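Local coordinates for hydrogenase expression/formation protein (hypb) (PDB 2WSM), which is a probable GTPase of the HypB family, thought to bind nickel and zinc and to act in hydrogenase maturation, with GTP-dependent dimerization, at residues Val117-Asp125 / Val145-Val155. Numbering follows the deposited sequence.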
# COMPACT_ATOMS: atom_id res chain seq x y z
N VAL A 117 -9.51 4.58 -1.31
CA VAL A 117 -9.87 3.17 -1.16
C VAL A 117 -9.67 2.69 0.28
O VAL A 117 -8.82 3.22 1.01
CB VAL A 117 -9.03 2.28 -2.14
CG1 VAL A 117 -9.47 0.82 -2.12
CG2 VAL A 117 -9.12 2.84 -3.56
N GLY A 118 -10.45 1.69 0.69
CA GLY A 118 -10.33 1.12 2.02
C GLY A 118 -9.09 0.24 2.15
O GLY A 118 -9.17 -0.97 1.99
N ASN A 119 -7.95 0.86 2.43
CA ASN A 119 -6.67 0.17 2.39
C ASN A 119 -5.58 1.01 3.07
O ASN A 119 -5.51 2.22 2.87
CB ASN A 119 -6.30 -0.14 0.93
CG ASN A 119 -4.91 -0.69 0.78
OD1 ASN A 119 -3.95 0.06 0.65
ND2 ASN A 119 -4.78 -2.01 0.76
N LEU A 120 -4.73 0.37 3.86
CA LEU A 120 -3.71 1.08 4.64
C LEU A 120 -2.30 0.97 4.08
O LEU A 120 -1.33 1.35 4.74
CB LEU A 120 -3.71 0.62 6.09
CG LEU A 120 -4.90 1.11 6.92
CD1 LEU A 120 -4.78 0.68 8.37
CD2 LEU A 120 -5.03 2.61 6.82
N ILE A 121 -2.18 0.45 2.86
CA ILE A 121 -0.86 0.19 2.28
C ILE A 121 -0.66 0.91 0.94
O ILE A 121 0.17 1.81 0.83
CB ILE A 121 -0.64 -1.34 2.09
CG1 ILE A 121 -0.27 -2.00 3.41
CG2 ILE A 121 0.45 -1.61 1.06
CD1 ILE A 121 -1.43 -2.71 4.08
N CYS A 122 -1.43 0.51 -0.07
CA CYS A 122 -1.25 0.97 -1.44
C CYS A 122 -1.22 2.49 -1.66
O CYS A 122 -0.43 2.97 -2.47
CB CYS A 122 -2.29 0.33 -2.37
SG CYS A 122 -2.23 -1.50 -2.45
N PRO A 123 -2.08 3.25 -0.95
CA PRO A 123 -2.16 4.70 -1.19
C PRO A 123 -0.88 5.49 -0.84
O PRO A 123 -0.76 6.64 -1.24
CB PRO A 123 -3.31 5.14 -0.28
CG PRO A 123 -4.15 3.91 -0.12
CD PRO A 123 -3.14 2.79 -0.04
N VAL A 124 0.04 4.88 -0.10
CA VAL A 124 1.24 5.58 0.35
C VAL A 124 1.93 6.36 -0.78
O VAL A 124 2.17 7.55 -0.65
CB VAL A 124 2.24 4.63 1.02
CG1 VAL A 124 3.61 5.29 1.16
CG2 VAL A 124 1.71 4.18 2.37
N ASP A 125 2.23 5.67 -1.88
CA ASP A 125 3.07 6.23 -2.94
C ASP A 125 2.35 7.04 -4.01
O ASP A 125 2.97 7.46 -4.99
CB ASP A 125 3.85 5.12 -3.64
CG ASP A 125 4.97 4.58 -2.79
OD1 ASP A 125 5.19 3.35 -2.84
OD2 ASP A 125 5.63 5.37 -2.07
N VAL A 145 -2.63 -1.17 15.12
CA VAL A 145 -2.79 -0.84 13.71
C VAL A 145 -1.89 0.33 13.27
O VAL A 145 -1.40 0.34 12.15
CB VAL A 145 -4.26 -0.53 13.36
CG1 VAL A 145 -4.75 0.66 14.16
CG2 VAL A 145 -4.44 -0.30 11.85
N VAL A 146 -1.66 1.29 14.15
CA VAL A 146 -0.75 2.37 13.81
C VAL A 146 0.68 1.85 13.65
O VAL A 146 1.34 2.13 12.66
CB VAL A 146 -0.77 3.52 14.83
CG1 VAL A 146 0.30 4.54 14.50
CG2 VAL A 146 -2.15 4.18 14.88
N GLU A 147 1.14 1.09 14.63
CA GLU A 147 2.52 0.61 14.58
C GLU A 147 2.76 -0.40 13.46
O GLU A 147 3.88 -0.53 12.98
CB GLU A 147 2.97 0.08 15.95
CG GLU A 147 2.26 -1.16 16.46
CD GLU A 147 2.84 -1.65 17.77
OE1 GLU A 147 2.09 -2.20 18.60
OE2 GLU A 147 4.07 -1.47 17.99
N LYS A 148 1.72 -1.11 13.06
CA LYS A 148 1.80 -2.03 11.92
C LYS A 148 1.90 -1.31 10.57
O LYS A 148 2.30 -1.91 9.59
CB LYS A 148 0.57 -2.93 11.88
CG LYS A 148 0.56 -4.10 12.85
CD LYS A 148 -0.77 -4.84 12.73
CE LYS A 148 -0.78 -6.15 13.48
NZ LYS A 148 -2.13 -6.79 13.44
N HIS A 149 1.50 -0.04 10.52
CA HIS A 149 1.42 0.68 9.23
C HIS A 149 2.13 2.03 9.25
O HIS A 149 1.50 3.07 9.06
CB HIS A 149 -0.04 0.84 8.79
CG HIS A 149 -0.76 -0.46 8.62
ND1 HIS A 149 -1.58 -0.99 9.60
CD2 HIS A 149 -0.73 -1.37 7.62
CE1 HIS A 149 -2.05 -2.15 9.19
NE2 HIS A 149 -1.55 -2.41 7.99
N PRO A 150 3.44 2.01 9.46
CA PRO A 150 4.23 3.25 9.54
C PRO A 150 4.19 4.05 8.24
O PRO A 150 4.16 5.27 8.31
CB PRO A 150 5.66 2.74 9.77
CG PRO A 150 5.52 1.32 10.20
CD PRO A 150 4.28 0.81 9.58
N GLU A 151 4.21 3.37 7.10
CA GLU A 151 4.33 4.07 5.82
C GLU A 151 3.18 5.05 5.59
O GLU A 151 3.40 6.21 5.24
CB GLU A 151 4.41 3.09 4.64
CG GLU A 151 5.67 2.24 4.58
CD GLU A 151 5.46 0.82 5.08
OE1 GLU A 151 5.95 -0.11 4.41
OE2 GLU A 151 4.79 0.63 6.13
N ILE A 152 1.95 4.58 5.80
CA ILE A 152 0.80 5.43 5.55
C ILE A 152 0.65 6.50 6.63
O ILE A 152 0.27 7.64 6.32
CB ILE A 152 -0.51 4.64 5.38
CG1 ILE A 152 -1.58 5.54 4.75
CG2 ILE A 152 -0.98 4.06 6.70
CD1 ILE A 152 -2.65 4.77 3.98
N PHE A 153 0.96 6.17 7.88
CA PHE A 153 0.78 7.15 8.95
C PHE A 153 1.82 8.26 8.87
O PHE A 153 1.58 9.36 9.34
CB PHE A 153 0.71 6.49 10.34
CG PHE A 153 -0.61 5.82 10.61
CD1 PHE A 153 -0.75 4.44 10.48
CD2 PHE A 153 -1.72 6.58 10.95
CE1 PHE A 153 -1.97 3.84 10.71
CE2 PHE A 153 -2.95 5.99 11.18
CZ PHE A 153 -3.08 4.61 11.06
N ARG A 154 2.94 7.97 8.22
CA ARG A 154 3.97 8.97 8.00
C ARG A 154 3.55 10.09 7.04
O ARG A 154 4.05 11.21 7.15
CB ARG A 154 5.26 8.33 7.49
CG ARG A 154 6.38 8.29 8.51
CD ARG A 154 7.60 7.56 7.95
NE ARG A 154 7.52 6.12 8.15
CZ ARG A 154 7.96 5.21 7.28
NH1 ARG A 154 7.84 3.92 7.54
NH2 ARG A 154 8.53 5.60 6.14
N VAL A 155 2.64 9.81 6.11
CA VAL A 155 2.32 10.77 5.07
C VAL A 155 1.21 11.73 5.50
O VAL A 155 0.93 12.72 4.83
CB VAL A 155 1.95 10.09 3.71
CG1 VAL A 155 3.04 9.09 3.30
CG2 VAL A 155 0.59 9.40 3.79
O HOH W 1 1.37 1.80 5.63
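The backbone N of Ile-152 donates to a water at 2.8 Å, and the same water donates to Leu-120 O at 2.9 Å. It bridges the loop and the first turn of helix 150-154. Ile-152 CG2 packs beside Leu-120 O at 3.4 Å. Ile-152 CG1 is anti to the backbone N (chi1 -165°), which carries CD1 on toward the Leu-120 carbonyl and Pro-123.

His-149 sits at the N-cap of that helix. Its ND1 donates to Val-145 O at 2.9 Å, in the ring plane and on a lone pair of the carbonyl. This bond fixes the turn of the ring. Leu-120 lies across one face: its CB makes a CH-pi contact, and its CD1 reaches on to Val-145 CG2 at 3.6 Å. Ile-121 CD1 meets the CD2 and NE2 side of the ring obliquely. An alanine in place of His-149 would probably leave Leu-120 and Ile-121 without their ring and Val-145 O without this donor.

Further along, Val-124 CG2 presses on the backbone at Ile-152, 3.5 Å from its N. Asn-119 OD1 accepts from Ile-121 N (an Asx turn) and also from Cys-122 N, in the carbonyl plane, completing an Asx motif. Cys-122 is disulfide-bonded to Cys-92.

The contact joins the loop after strand 111-118 to the two short helices after strand 132-138 in this P-loop GTPase domain. Ile-121 and His-149 also pack on Glu-151 of the second subunit. Apart from the bridging water, the contacts between the segments are apolar, CH-pi or against backbone atoms. Shape fit, rather than direct polar bonding, joins them.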